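Local coordinates for protein inositol polyphosphate multikinase alpha (Arabidopsis thaliana, PDB 4FRF) that phosphorylates a broad range of inositol phosphates with ATP, converting inositol 1,4,5-trisphosphate to the 1,3,4,5,6-pentakisphosphate, at residues M90-T94 against T116-R122; V128-E133 against F159-L165; A177-G182 against I262-L266; F206-L212 against Q231-F237. One frame throughout, in Å; residues are numbered along the deposited sequence.

How the contacts relate
Strand 83-90 runs out into the first segment of contact 1, which closes a loop containing helix 101-111 and leads into strand 121-130. That strand carries the chain to contact 2, where its far end meets the loop after helix 149-158. Contact 3 spans the longest stretch, from the short helix 177-180 to the chain's last helix, 249-265; contact 4, the pairing of strands 209-216 and 231-235, is nested within it. No two loops cross. Contacts 1 and 4 touch, with M90 N 3.1 Å from C209 O, a probable hydrogen bond within the sheet. Contacts 2 and 3 also touch, through F159 and V160 against Y181.

Contact 1 of 4, residues M90-T94 against T116-R122; sequences MGSRT and TVSSGFR
M90 meets F121 through its sulfur: with the chain bent at CG (chi2 -70°), SD comes 4.2 Å from F121 CB, and the two side chains lie side by side, pointing the same way. The ring of F121 continues beyond M90 and is met edge-to-face by F258 and F261 of helix 249-265. At G91 the contact turns polar. G91 N donates to G120 O over 3.0 Å, the donor lying in the carbonyl plane, though the N-H...O angle of 141° is bent. The backbone of G91 is in a conformation that would jam any CB against the carbonyl oxygen of M90, which explains the glycine. It is the last residue of the PxxxDxKxG signature of inositol phosphate kinases, so this contact pins the exit of that signature to the turn after helix 115-118. The methyl CG2 of T116 sits 3.7 Å from G91 O and equally 3.7 Å from S92 O, filling the angle between two successive carbonyls. R93 points away, its NE hydrogen-bonded to W95 O and its NH2 in a salt bridge with a sulfate ion, probably from the crystallisation liquor. T94 OG1 lies 2.9 Å from R122 NH2, in the plane and at the edge of the guanidinium. R122 NE makes a weak bond of 3.0 Å to T116 OG1, while D111 supplies the salt bridge to NH2 and also accepts from T94 N.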
loop_
_atom_site.group_PDB
_atom_site.type_symbol
_atom_site.label_atom_id
_atom_site.label_comp_id
_atom_site.label_asym_id
_atom_site.label_seq_id
_atom_site.Cartn_x
_atom_site.Cartn_y
_atom_site.Cartn_z
ATOM N N MET A 90 -6.456 -0.157 -10.379
ATOM C CA MET A 90 -5.805 -0.066 -9.083
ATOM C C MET A 90 -4.936 -1.266 -8.821
ATOM O O MET A 90 -5.367 -2.410 -8.988
ATOM C CB MET A 90 -6.839 0.057 -7.992
ATOM C CG MET A 90 -7.394 1.431 -7.891
ATOM S SD MET A 90 -6.140 2.532 -7.248
ATOM C CE MET A 90 -6.740 4.099 -7.839
ATOM N N GLY A 91 -3.697 -1.009 -8.424
ATOM C CA GLY A 91 -2.817 -2.076 -7.989
ATOM C C GLY A 91 -1.366 -1.882 -8.356
ATOM O O GLY A 91 -1.030 -1.723 -9.537
ATOM N N SER A 92 -0.511 -1.896 -7.323
ATOM C CA SER A 92 0.951 -1.912 -7.461
ATOM C C SER A 92 1.431 -3.035 -8.407
ATOM O O SER A 92 2.458 -2.908 -9.065
ATOM C CB SER A 92 1.587 -2.061 -6.075
ATOM O OG SER A 92 2.983 -1.787 -6.093
ATOM N N ARG A 93 0.684 -4.134 -8.439
ATOM C CA ARG A 93 0.799 -5.134 -9.498
ATOM C C ARG A 93 -0.606 -5.508 -9.951
ATOM O O ARG A 93 -1.580 -5.224 -9.264
ATOM C CB ARG A 93 1.507 -6.384 -8.990
ATOM C CG ARG A 93 0.789 -7.032 -7.820
ATOM C CD ARG A 93 1.138 -8.497 -7.662
ATOM N NE ARG A 93 0.276 -9.122 -6.664
ATOM C CZ ARG A 93 0.484 -9.076 -5.351
ATOM N NH1 ARG A 93 1.566 -8.469 -4.854
ATOM N NH2 ARG A 93 -0.380 -9.655 -4.532
ATOM N N THR A 94 -0.702 -6.211 -11.064
ATOM C CA THR A 94 -1.998 -6.584 -11.602
ATOM C C THR A 94 -2.361 -8.027 -11.261
ATOM O O THR A 94 -3.522 -8.335 -10.978
ATOM C CB THR A 94 -2.039 -6.377 -13.123
ATOM O OG1 THR A 94 -2.317 -5.002 -13.400
ATOM C CG2 THR A 94 -3.099 -7.247 -13.763
ATOM N N THR A 116 1.684 1.563 -13.440
ATOM C CA THR A 116 1.289 0.491 -12.535
ATOM C C THR A 116 2.405 0.175 -11.555
ATOM O O THR A 116 2.184 0.144 -10.349
ATOM C CB THR A 116 0.904 -0.790 -13.300
ATOM O OG1 THR A 116 -0.493 -0.760 -13.589
ATOM C CG2 THR A 116 1.210 -2.041 -12.459
ATOM N N VAL A 117 3.607 -0.041 -12.080
ATOM C CA VAL A 117 4.765 -0.329 -11.247
ATOM C C VAL A 117 5.295 0.936 -10.563
ATOM O O VAL A 117 5.475 0.959 -9.335
ATOM C CB VAL A 117 5.892 -0.981 -12.048
ATOM C CG1 VAL A 117 7.111 -1.117 -11.184
ATOM C CG2 VAL A 117 5.463 -2.334 -12.550
ATOM N N SER A 118 5.513 1.989 -11.351
ATOM C CA SER A 118 6.013 3.248 -10.825
ATOM C C SER A 118 5.096 3.811 -9.753
ATOM O O SER A 118 5.524 4.083 -8.641
ATOM C CB SER A 118 6.217 4.262 -11.946
ATOM O OG SER A 118 5.094 5.116 -12.090
ATOM N N SER A 119 3.828 3.973 -10.079
ATOM C CA SER A 119 2.870 4.495 -9.101
ATOM C C SER A 119 1.899 3.411 -8.686
ATOM O O SER A 119 2.015 2.253 -9.123
ATOM C CB SER A 119 2.136 5.679 -9.684
ATOM O OG SER A 119 3.036 6.461 -10.446
ATOM N N GLY A 120 0.943 3.755 -7.843
ATOM C CA GLY A 120 -0.014 2.730 -7.401
ATOM C C GLY A 120 -0.923 2.065 -8.465
ATOM O O GLY A 120 -1.575 1.054 -8.181
ATOM N N PHE A 121 -0.942 2.600 -9.689
ATOM C CA PHE A 121 -2.144 2.510 -10.514
ATOM C C PHE A 121 -1.910 2.776 -12.004
ATOM O O PHE A 121 -0.769 2.954 -12.436
ATOM C CB PHE A 121 -3.146 3.501 -9.999
ATOM C CG PHE A 121 -2.662 4.910 -10.041
ATOM C CD1 PHE A 121 -1.943 5.445 -8.976
ATOM C CD2 PHE A 121 -2.949 5.719 -11.132
ATOM C CE1 PHE A 121 -1.513 6.768 -8.997
ATOM C CE2 PHE A 121 -2.546 7.039 -11.162
ATOM C CZ PHE A 121 -1.815 7.568 -10.092
ATOM N N ARG A 122 -3.004 2.870 -12.771
ATOM C CA ARG A 122 -2.923 2.942 -14.236
ATOM C C ARG A 122 -4.227 3.458 -14.885
ATOM O O ARG A 122 -5.214 2.718 -14.981
ATOM C CB ARG A 122 -2.605 1.561 -14.800
ATOM C CG ARG A 122 -1.919 1.575 -16.147
ATOM C CD ARG A 122 -2.131 0.262 -16.927
ATOM N NE ARG A 122 -2.142 -0.931 -16.081
ATOM C CZ ARG A 122 -2.097 -2.182 -16.543
ATOM N NH1 ARG A 122 -2.011 -2.418 -17.847
ATOM N NH2 ARG A 122 -2.127 -3.204 -15.705
#

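Contact 2 of 4, residues V128-E133 against F159-L165; sequences VYDHKE and FVSSNSL
D130 and S164 form the tight part of this contact: S164 N donates to D130 OD2 over 2.8 Å at an N-H...O angle of 153°, reaching the oxygen from above the carboxylate plane. The other oxygen turns back on its own chain. D130 OD1 accepts from E133 N at 2.9 Å and, weakly, from K132 N, so the carboxylate is held at both ends. The first torsion of D130 (chi1 -174°), with CG opposite the backbone N, sets the carboxylate beside the 162-164 backbone. Next to it, H131 N donates to S162 O at 3.3 Å, in the carbonyl plane and on a lone pair, and D130 CA adds a C-H...O contact of 3.5 Å to that oxygen. The D130 to E133 bond is an Asx motif, placed where strand 121-130 ends and the chain turns toward strand 135-137; the same aspartate thus ties this turn to the loop after helix 149-158. An alanine here would remove both acceptors, and S164 N and E133 N would probably lose their mates, freeing the turn to shift against the loop. Nearer the sheet, V128 CG2 packs at 4.0 Å from F159 CD1, and the F159 ring meets Y215 edge-to-face. The outer side is looser. H131 CB and S162 CB are 4.2 Å apart, while the polar ends of these residues go to N217 and S174. Farther out, the exposed E133 and L165 cross at about a right angle, OE2 passing 3.4 Å from CD2, a contact between unlike groups that offers no specific bond.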
loop_
_atom_site.group_PDB
_atom_site.type_symbol
_atom_site.label_atom_id
_atom_site.label_comp_id
_atom_site.label_asym_id
_atom_site.label_seq_id
_atom_site.Cartn_x
_atom_site.Cartn_y
_atom_site.Cartn_z
ATOM N N VAL A 128 -14.191 12.630 -22.030
ATOM C CA VAL A 128 -14.332 13.959 -21.446
ATOM C C VAL A 128 -15.070 14.922 -22.385
ATOM O O VAL A 128 -15.079 14.727 -23.597
ATOM C CB VAL A 128 -12.955 14.506 -21.042
ATOM C CG1 VAL A 128 -12.904 16.016 -21.150
ATOM C CG2 VAL A 128 -12.637 14.061 -19.657
ATOM N N TYR A 129 -15.712 15.942 -21.826
ATOM C CA TYR A 129 -16.615 16.790 -22.618
ATOM C C TYR A 129 -16.160 18.259 -22.715
ATOM O O TYR A 129 -16.496 19.083 -21.863
ATOM C CB TYR A 129 -18.049 16.687 -22.069
ATOM C CG TYR A 129 -19.039 17.631 -22.706
ATOM C CD1 TYR A 129 -19.436 17.470 -24.034
ATOM C CD2 TYR A 129 -19.611 18.666 -21.974
ATOM C CE1 TYR A 129 -20.328 18.343 -24.616
ATOM C CE2 TYR A 129 -20.522 19.541 -22.556
ATOM C CZ TYR A 129 -20.870 19.374 -23.870
ATOM O OH TYR A 129 -21.780 20.227 -24.438
ATOM N N ASP A 130 -15.400 18.576 -23.762
ATOM C CA ASP A 130 -14.912 19.945 -23.985
ATOM C C ASP A 130 -16.073 20.938 -24.122
ATOM O O ASP A 130 -16.832 20.889 -25.095
ATOM C CB ASP A 130 -14.030 19.985 -25.239
ATOM C CG ASP A 130 -13.361 21.341 -25.456
ATOM O OD1 ASP A 130 -14.065 22.385 -25.443
ATOM O OD2 ASP A 130 -12.132 21.352 -25.708
ATOM N N HIS A 131 -16.193 21.851 -23.159
ATOM C CA HIS A 131 -17.326 22.784 -23.120
ATOM C C HIS A 131 -17.250 23.867 -24.186
ATOM O O HIS A 131 -18.270 24.469 -24.546
ATOM C CB HIS A 131 -17.469 23.416 -21.736
ATOM C CG HIS A 131 -17.837 22.440 -20.664
ATOM N ND1 HIS A 131 -18.965 22.580 -19.884
ATOM C CD2 HIS A 131 -17.239 21.292 -20.258
ATOM C CE1 HIS A 131 -19.037 21.568 -19.034
ATOM N NE2 HIS A 131 -18.007 20.770 -19.247
ATOM N N LYS A 132 -16.051 24.116 -24.702
ATOM C CA LYS A 132 -15.898 25.122 -25.753
ATOM C C LYS A 132 -16.340 24.593 -27.116
ATOM O O LYS A 132 -16.935 25.321 -27.907
ATOM C CB LYS A 132 -14.456 25.643 -25.813
ATOM C CG LYS A 132 -14.322 26.991 -26.534
ATOM C CD LYS A 132 -12.954 27.621 -26.288
ATOM C CE LYS A 132 -12.702 28.781 -27.235
ATOM N NZ LYS A 132 -13.741 29.836 -27.111
ATOM N N GLU A 133 -16.077 23.315 -27.372
ATOM C CA GLU A 133 -16.429 22.704 -28.652
ATOM C C GLU A 133 -17.645 21.784 -28.530
ATOM O O GLU A 133 -17.899 20.968 -29.414
ATOM C CB GLU A 133 -15.240 21.916 -29.219
ATOM C CG GLU A 133 -13.882 22.568 -28.991
ATOM C CD GLU A 133 -13.582 23.681 -29.984
ATOM O OE1 GLU A 133 -14.368 23.868 -30.949
ATOM O OE2 GLU A 133 -12.551 24.367 -29.798
ATOM N N PHE A 159 -8.732 15.506 -17.016
ATOM C CA PHE A 159 -10.014 14.922 -16.647
ATOM C C PHE A 159 -10.953 15.918 -15.951
ATOM O O PHE A 159 -12.164 15.701 -15.902
ATOM C CB PHE A 159 -9.800 13.685 -15.775
ATOM C CG PHE A 159 -11.071 13.017 -15.361
ATOM C CD1 PHE A 159 -11.748 12.196 -16.234
ATOM C CD2 PHE A 159 -11.594 13.216 -14.091
ATOM C CE1 PHE A 159 -12.948 11.601 -15.864
ATOM C CE2 PHE A 159 -12.793 12.624 -13.716
ATOM C CZ PHE A 159 -13.467 11.815 -14.604
ATOM N N VAL A 160 -10.396 17.008 -15.426
ATOM C CA VAL A 160 -11.198 18.018 -14.739
ATOM C C VAL A 160 -11.054 19.404 -15.351
ATOM O O VAL A 160 -11.127 20.412 -14.643
ATOM C CB VAL A 160 -10.873 18.094 -13.232
ATOM C CG1 VAL A 160 -11.561 16.966 -12.486
ATOM C CG2 VAL A 160 -9.365 18.073 -12.999
ATOM N N SER A 161 -10.877 19.455 -16.667
ATOM C CA SER A 161 -10.797 20.733 -17.372
ATOM C C SER A 161 -11.965 20.914 -18.355
ATOM O O SER A 161 -12.672 19.962 -18.676
ATOM C CB SER A 161 -9.464 20.848 -18.109
ATOM O OG SER A 161 -8.392 20.449 -17.273
ATOM N N SER A 162 -12.165 22.141 -18.823
ATOM C CA SER A 162 -13.132 22.397 -19.893
ATOM C C SER A 162 -12.446 22.384 -21.260
ATOM O O SER A 162 -13.104 22.380 -22.287
ATOM C CB SER A 162 -13.850 23.725 -19.674
ATOM O OG SER A 162 -12.927 24.757 -19.382
ATOM N N ASN A 163 -11.120 22.309 -21.251
ATOM C CA ASN A 163 -10.317 22.381 -22.470
ATOM C C ASN A 163 -9.732 21.040 -22.872
ATOM O O ASN A 163 -9.119 20.336 -22.051
ATOM C CB ASN A 163 -9.163 23.361 -22.265
ATOM C CG ASN A 163 -9.466 24.397 -21.193
ATOM O OD1 ASN A 163 -8.847 24.399 -20.110
ATOM N ND2 ASN A 163 -10.453 25.263 -21.469
ATOM N N SER A 164 -9.865 20.707 -24.147
ATOM C CA SER A 164 -9.069 19.632 -24.714
ATOM C C SER A 164 -8.905 19.822 -26.205
ATOM O O SER A 164 -9.563 19.158 -27.008
ATOM C CB SER A 164 -9.705 18.285 -24.382
ATOM O OG SER A 164 -9.507 17.962 -23.009
ATOM N N LEU A 165 -8.054 20.787 -26.560
ATOM C CA LEU A 165 -7.948 21.288 -27.930
ATOM C C LEU A 165 -6.487 21.601 -28.278
ATOM O O LEU A 165 -5.643 21.767 -27.389
ATOM C CB LEU A 165 -8.818 22.547 -28.107
ATOM C CG LEU A 165 -8.592 23.384 -29.373
ATOM C CD1 LEU A 165 -9.120 22.663 -30.615
ATOM C CD2 LEU A 165 -9.225 24.772 -29.244
#

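Contact 3 of 4, residues A177-G182 against I262-L266; sequences ASSVYG and IREIL
Y181 presents a flat face to I262, whose methyl CG2 rests on it as a bump on a plate. That carbon stands 4.2 Å from the ring centroid and 24° off the ring normal, a CH-pi contact, and is nearest to CG at 3.8 Å, on the side of the ring closer to the backbone. In I262, chi1 (-73° to CG1) leaves CG2 anti to the backbone N, turning this methyl to the ring. I265 reaches the same ring differently: its CG2 comes to the edge, near the ring plane, 4.3 Å from CD1, and also touches A177 CB. L266 fits into the concave turn formed by A177 and G182. Its two methyls divide the hollow, CD1 lying 3.7 Å from G182 CA and CD2 3.4 Å from A177 O. That turn is closed by A177 O itself, which accepts from both Y181 N and G182 N. Y181 OH bonds to L156 O of helix 149-158, fixing the far end of the ring. No hydrogen bond crosses this mainly apolar join, in which the last turn of helix 249-265 and L266 pack on helix 177-180 and the turn after it, within an inositol phosphate kinase fold related to the protein kinases.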
loop_
_atom_site.group_PDB
_atom_site.type_symbol
_atom_site.label_atom_id
_atom_site.label_comp_id
_atom_site.label_asym_id
_atom_site.label_seq_id
_atom_site.Cartn_x
_atom_site.Cartn_y
_atom_site.Cartn_z
ATOM N N ALA A 177 -11.617 21.064 -10.941
ATOM C CA ALA A 177 -10.896 20.329 -9.912
ATOM C C ALA A 177 -11.483 20.582 -8.537
ATOM O O ALA A 177 -11.704 19.653 -7.759
ATOM C CB ALA A 177 -9.442 20.700 -9.936
ATOM N N SER A 178 -11.776 21.836 -8.252
ATOM C CA SER A 178 -12.344 22.190 -6.969
ATOM C C SER A 178 -13.753 21.593 -6.697
ATOM O O SER A 178 -14.170 21.491 -5.549
ATOM C CB SER A 178 -12.343 23.710 -6.796
ATOM O OG SER A 178 -13.243 24.105 -5.781
ATOM N N SER A 179 -14.479 21.197 -7.736
ATOM C CA SER A 179 -15.847 20.679 -7.518
ATOM C C SER A 179 -16.022 19.197 -7.848
ATOM O O SER A 179 -16.960 18.563 -7.388
ATOM C CB SER A 179 -16.883 21.518 -8.253
ATOM O OG SER A 179 -16.472 21.734 -9.576
ATOM N N VAL A 180 -15.105 18.641 -8.621
ATOM C CA VAL A 180 -15.087 17.206 -8.813
ATOM C C VAL A 180 -14.211 16.536 -7.748
ATOM O O VAL A 180 -14.665 15.643 -7.028
ATOM C CB VAL A 180 -14.573 16.833 -10.198
ATOM C CG1 VAL A 180 -14.439 15.334 -10.317
ATOM C CG2 VAL A 180 -15.496 17.356 -11.245
ATOM N N TYR A 181 -12.957 16.976 -7.644
ATOM C CA TYR A 181 -11.999 16.332 -6.760
ATOM C C TYR A 181 -12.213 16.811 -5.338
ATOM O O TYR A 181 -12.403 16.013 -4.415
ATOM C CB TYR A 181 -10.566 16.640 -7.210
ATOM C CG TYR A 181 -10.119 15.887 -8.451
ATOM C CD1 TYR A 181 -9.068 16.354 -9.228
ATOM C CD2 TYR A 181 -10.746 14.709 -8.844
ATOM C CE1 TYR A 181 -8.642 15.663 -10.353
ATOM C CE2 TYR A 181 -10.322 14.012 -9.966
ATOM C CZ TYR A 181 -9.267 14.496 -10.711
ATOM O OH TYR A 181 -8.833 13.802 -11.811
ATOM N N GLY A 182 -12.217 18.132 -5.176
ATOM C CA GLY A 182 -12.256 18.753 -3.856
ATOM C C GLY A 182 -13.663 18.761 -3.343
ATOM O O GLY A 182 -14.525 18.087 -3.898
ATOM N N ILE A 262 -4.145 13.208 -6.696
ATOM C CA ILE A 262 -5.307 14.044 -6.662
ATOM C C ILE A 262 -5.185 15.125 -5.602
ATOM O O ILE A 262 -5.717 16.210 -5.752
ATOM C CB ILE A 262 -6.568 13.196 -6.465
ATOM C CG1 ILE A 262 -6.872 12.461 -7.761
ATOM C CG2 ILE A 262 -7.747 14.053 -6.049
ATOM C CD1 ILE A 262 -7.865 11.383 -7.632
ATOM N N ARG A 263 -4.436 14.853 -4.554
ATOM C CA ARG A 263 -4.265 15.857 -3.515
ATOM C C ARG A 263 -3.297 16.963 -3.966
ATOM O O ARG A 263 -3.549 18.152 -3.737
ATOM C CB ARG A 263 -3.829 15.218 -2.194
ATOM C CG ARG A 263 -4.608 15.772 -0.994
ATOM C CD ARG A 263 -4.463 14.923 0.271
ATOM N NE ARG A 263 -3.326 15.327 1.071
ATOM C CZ ARG A 263 -2.585 14.477 1.782
ATOM N NH1 ARG A 263 -2.882 13.175 1.806
ATOM N NH2 ARG A 263 -1.556 14.926 2.488
ATOM N N GLU A 264 -2.233 16.562 -4.666
ATOM C CA GLU A 264 -1.350 17.492 -5.358
ATOM C C GLU A 264 -2.172 18.493 -6.122
ATOM O O GLU A 264 -2.056 19.715 -5.932
ATOM C CB GLU A 264 -0.494 16.732 -6.359
ATOM C CG GLU A 264 0.645 15.932 -5.744
ATOM C CD GLU A 264 1.982 16.660 -5.827
ATOM O OE1 GLU A 264 2.232 17.354 -6.857
ATOM O OE2 GLU A 264 2.789 16.520 -4.875
ATOM N N ILE A 265 -3.035 17.959 -6.977
ATOM C CA ILE A 265 -3.796 18.758 -7.906
ATOM C C ILE A 265 -4.671 19.835 -7.239
ATOM O O ILE A 265 -4.961 20.837 -7.858
ATOM C CB ILE A 265 -4.604 17.861 -8.875
ATOM C CG1 ILE A 265 -3.640 17.057 -9.756
ATOM C CG2 ILE A 265 -5.536 18.684 -9.740
ATOM C CD1 ILE A 265 -4.315 16.092 -10.721
ATOM N N LEU A 266 -5.005 19.685 -5.959
ATOM C CA LEU A 266 -5.806 20.730 -5.284
ATOM C C LEU A 266 -4.967 21.801 -4.576
ATOM O O LEU A 266 -3.720 21.755 -4.590
ATOM C CB LEU A 266 -6.841 20.119 -4.336
ATOM C CG LEU A 266 -7.955 19.283 -5.003
ATOM C CD1 LEU A 266 -8.575 18.307 -4.034
ATOM C CD2 LEU A 266 -9.036 20.147 -5.631
#

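Contact 4 of 4, residues F206-L212 against Q231-F237; sequences FNSCSIL and QVKLVDF
S210 and V235 face each other as a hydrogen-bonded antiparallel pair: V235 N donates to S210 O at 3.0 Å and 162°, whereas the return bond, S210 N to V235 O, is weak at 3.4 Å. L212 and K233 form the next such pair, with L212 N to K233 O at 2.7 Å and 167°, and K233 N to L212 O at 3.0 Å. The non-hydrogen-bonded pair between them, I211 with L234, turns its backbone groups outward: I211 bonds to V88 of strand 83-90 and L234 to Y52, while the neighbouring V232 N is taken by Q190 OE1. The side chains of I211 and L234 share one face, I211 CG1 lying 4.0 Å from L234 CD1. Past the strands, F206 CE1 approaches F237 CE1 at 3.7 Å, the side chains side by side and pointing alike, while L234 CD2 lies over one face of the F206 ring. The first torsion of C209 (chi1 169°) carries SG away from the backbone N, to 5.3 Å from the F237 ring centroid, obliquely. Replacing F206 by an alanine would probably open a gap beside F237 and L234, letting the F237 ring turn, although F35 still stacks on it. V235, D236 and F237 belong to the VDF sequence, probably the counterpart of the protein-kinase DFG motif, placed at the end of an edge strand in this kinase-like antiparallel sheet.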
loop_
_atom_site.group_PDB
_atom_site.type_symbol
_atom_site.label_atom_id
_atom_site.label_comp_id
_atom_site.label_asym_id
_atom_site.label_seq_id
_atom_site.Cartn_x
_atom_site.Cartn_y
_atom_site.Cartn_z
ATOM N N PHE A 206 -9.267 -7.560 -3.807
ATOM C CA PHE A 206 -9.795 -7.100 -5.074
ATOM C C PHE A 206 -8.798 -7.232 -6.232
ATOM O O PHE A 206 -8.407 -6.241 -6.833
ATOM C CB PHE A 206 -10.302 -5.669 -4.931
ATOM C CG PHE A 206 -11.551 -5.559 -4.113
ATOM C CD1 PHE A 206 -12.802 -5.841 -4.681
ATOM C CD2 PHE A 206 -11.485 -5.250 -2.762
ATOM C CE1 PHE A 206 -13.971 -5.749 -3.923
ATOM C CE2 PHE A 206 -12.638 -5.166 -1.990
ATOM C CZ PHE A 206 -13.890 -5.406 -2.575
ATOM N N ASN A 207 -8.438 -8.465 -6.573
ATOM C CA ASN A 207 -7.453 -8.708 -7.621
ATOM C C ASN A 207 -7.840 -8.098 -8.940
ATOM O O ASN A 207 -8.871 -8.441 -9.495
ATOM C CB ASN A 207 -7.294 -10.194 -7.866
ATOM C CG ASN A 207 -6.724 -10.929 -6.689
ATOM O OD1 ASN A 207 -6.852 -12.150 -6.613
ATOM N ND2 ASN A 207 -6.048 -10.208 -5.779
ATOM N N SER A 208 -6.943 -7.302 -9.513
ATOM C CA SER A 208 -7.041 -6.939 -10.938
ATOM C C SER A 208 -8.344 -6.214 -11.259
ATOM O O SER A 208 -9.156 -6.692 -12.036
ATOM C CB SER A 208 -6.891 -8.190 -11.803
ATOM O OG SER A 208 -6.601 -7.827 -13.132
ATOM N N CYS A 209 -8.467 -4.998 -10.747
ATOM C CA CYS A 209 -9.759 -4.420 -10.457
ATOM C C CYS A 209 -9.647 -2.872 -10.515
ATOM O O CYS A 209 -8.609 -2.317 -10.192
ATOM C CB CYS A 209 -10.184 -4.933 -9.075
ATOM S SG CYS A 209 -11.592 -4.171 -8.281
ATOM N N SER A 210 -10.664 -2.201 -11.059
ATOM C CA SER A 210 -10.531 -0.775 -11.419
ATOM C C SER A 210 -11.384 0.145 -10.564
ATOM O O SER A 210 -12.451 -0.237 -10.103
ATOM C CB SER A 210 -10.884 -0.552 -12.900
ATOM O OG SER A 210 -10.108 -1.375 -13.764
ATOM N N ILE A 211 -10.931 1.378 -10.398
ATOM C CA ILE A 211 -11.777 2.416 -9.860
ATOM C C ILE A 211 -12.389 3.216 -10.992
ATOM O O ILE A 211 -11.722 3.503 -11.982
ATOM C CB ILE A 211 -11.011 3.370 -8.995
ATOM C CG1 ILE A 211 -10.877 2.804 -7.590
ATOM C CG2 ILE A 211 -11.727 4.693 -8.927
ATOM C CD1 ILE A 211 -10.186 3.743 -6.629
ATOM N N LEU A 212 -13.650 3.613 -10.820
ATOM C CA LEU A 212 -14.337 4.426 -11.793
ATOM C C LEU A 212 -14.751 5.756 -11.205
ATOM O O LEU A 212 -15.482 5.799 -10.220
ATOM C CB LEU A 212 -15.568 3.701 -12.292
ATOM C CG LEU A 212 -16.264 4.350 -13.489
ATOM C CD1 LEU A 212 -17.020 3.314 -14.280
ATOM C CD2 LEU A 212 -17.195 5.459 -13.029
ATOM N N GLN A 231 -18.748 11.040 -8.445
ATOM C CA GLN A 231 -18.895 9.759 -7.777
ATOM C C GLN A 231 -17.830 8.722 -8.069
ATOM O O GLN A 231 -17.381 8.573 -9.209
ATOM C CB GLN A 231 -20.279 9.178 -8.014
ATOM C CG GLN A 231 -21.163 9.320 -6.812
ATOM C CD GLN A 231 -22.610 9.038 -7.102
ATOM O OE1 GLN A 231 -22.990 8.694 -8.231
ATOM N NE2 GLN A 231 -23.448 9.219 -6.088
ATOM N N VAL A 232 -17.500 7.951 -7.030
ATOM C CA VAL A 232 -16.499 6.897 -7.102
ATOM C C VAL A 232 -17.153 5.524 -7.002
ATOM O O VAL A 232 -18.136 5.348 -6.282
ATOM C CB VAL A 232 -15.481 7.026 -5.946
ATOM C CG1 VAL A 232 -14.501 5.875 -5.972
ATOM C CG2 VAL A 232 -14.753 8.339 -6.031
ATOM N N LYS A 233 -16.590 4.549 -7.708
ATOM C CA LYS A 233 -17.070 3.175 -7.641
ATOM C C LYS A 233 -15.993 2.196 -8.101
ATOM O O LYS A 233 -15.051 2.572 -8.793
ATOM C CB LYS A 233 -18.356 2.995 -8.462
ATOM C CG LYS A 233 -19.563 3.709 -7.852
ATOM C CD LYS A 233 -20.881 2.992 -8.145
ATOM C CE LYS A 233 -21.964 3.328 -7.089
ATOM N NZ LYS A 233 -22.067 4.791 -6.758
ATOM N N LEU A 234 -16.098 0.961 -7.638
ATOM C CA LEU A 234 -15.182 -0.077 -8.026
ATOM C C LEU A 234 -15.889 -0.976 -8.995
ATOM O O LEU A 234 -17.052 -1.278 -8.808
ATOM C CB LEU A 234 -14.787 -0.894 -6.808
ATOM C CG LEU A 234 -13.588 -0.451 -5.993
ATOM C CD1 LEU A 234 -13.770 0.975 -5.507
ATOM C CD2 LEU A 234 -13.400 -1.407 -4.836
ATOM N N VAL A 235 -15.159 -1.484 -9.977
ATOM C CA VAL A 235 -15.743 -2.356 -10.978
ATOM C C VAL A 235 -14.852 -3.554 -11.277
ATOM O O VAL A 235 -13.754 -3.647 -10.775
ATOM C CB VAL A 235 -16.054 -1.588 -12.291
ATOM C CG1 VAL A 235 -16.965 -0.401 -12.016
ATOM C CG2 VAL A 235 -14.781 -1.137 -12.963
ATOM N N ASP A 236 -15.317 -4.433 -12.156
ATOM C CA ASP A 236 -14.601 -5.672 -12.499
ATOM C C ASP A 236 -14.301 -6.516 -11.299
ATOM O O ASP A 236 -13.303 -6.307 -10.631
ATOM C CB ASP A 236 -13.306 -5.367 -13.252
ATOM C CG ASP A 236 -13.553 -4.710 -14.583
ATOM O OD1 ASP A 236 -14.511 -5.111 -15.278
ATOM O OD2 ASP A 236 -12.820 -3.767 -14.930
ATOM N N PHE A 237 -15.158 -7.494 -11.037
ATOM C CA PHE A 237 -14.942 -8.380 -9.908
ATOM C C PHE A 237 -14.740 -9.826 -10.341
ATOM O O PHE A 237 -15.063 -10.749 -9.603
ATOM C CB PHE A 237 -16.109 -8.281 -8.934
ATOM C CG PHE A 237 -16.392 -6.892 -8.472
ATOM C CD1 PHE A 237 -15.581 -6.282 -7.531
ATOM C CD2 PHE A 237 -17.492 -6.199 -8.946
ATOM C CE1 PHE A 237 -15.865 -4.996 -7.063
ATOM C CE2 PHE A 237 -17.765 -4.907 -8.503
ATOM C CZ PHE A 237 -16.953 -4.314 -7.548
#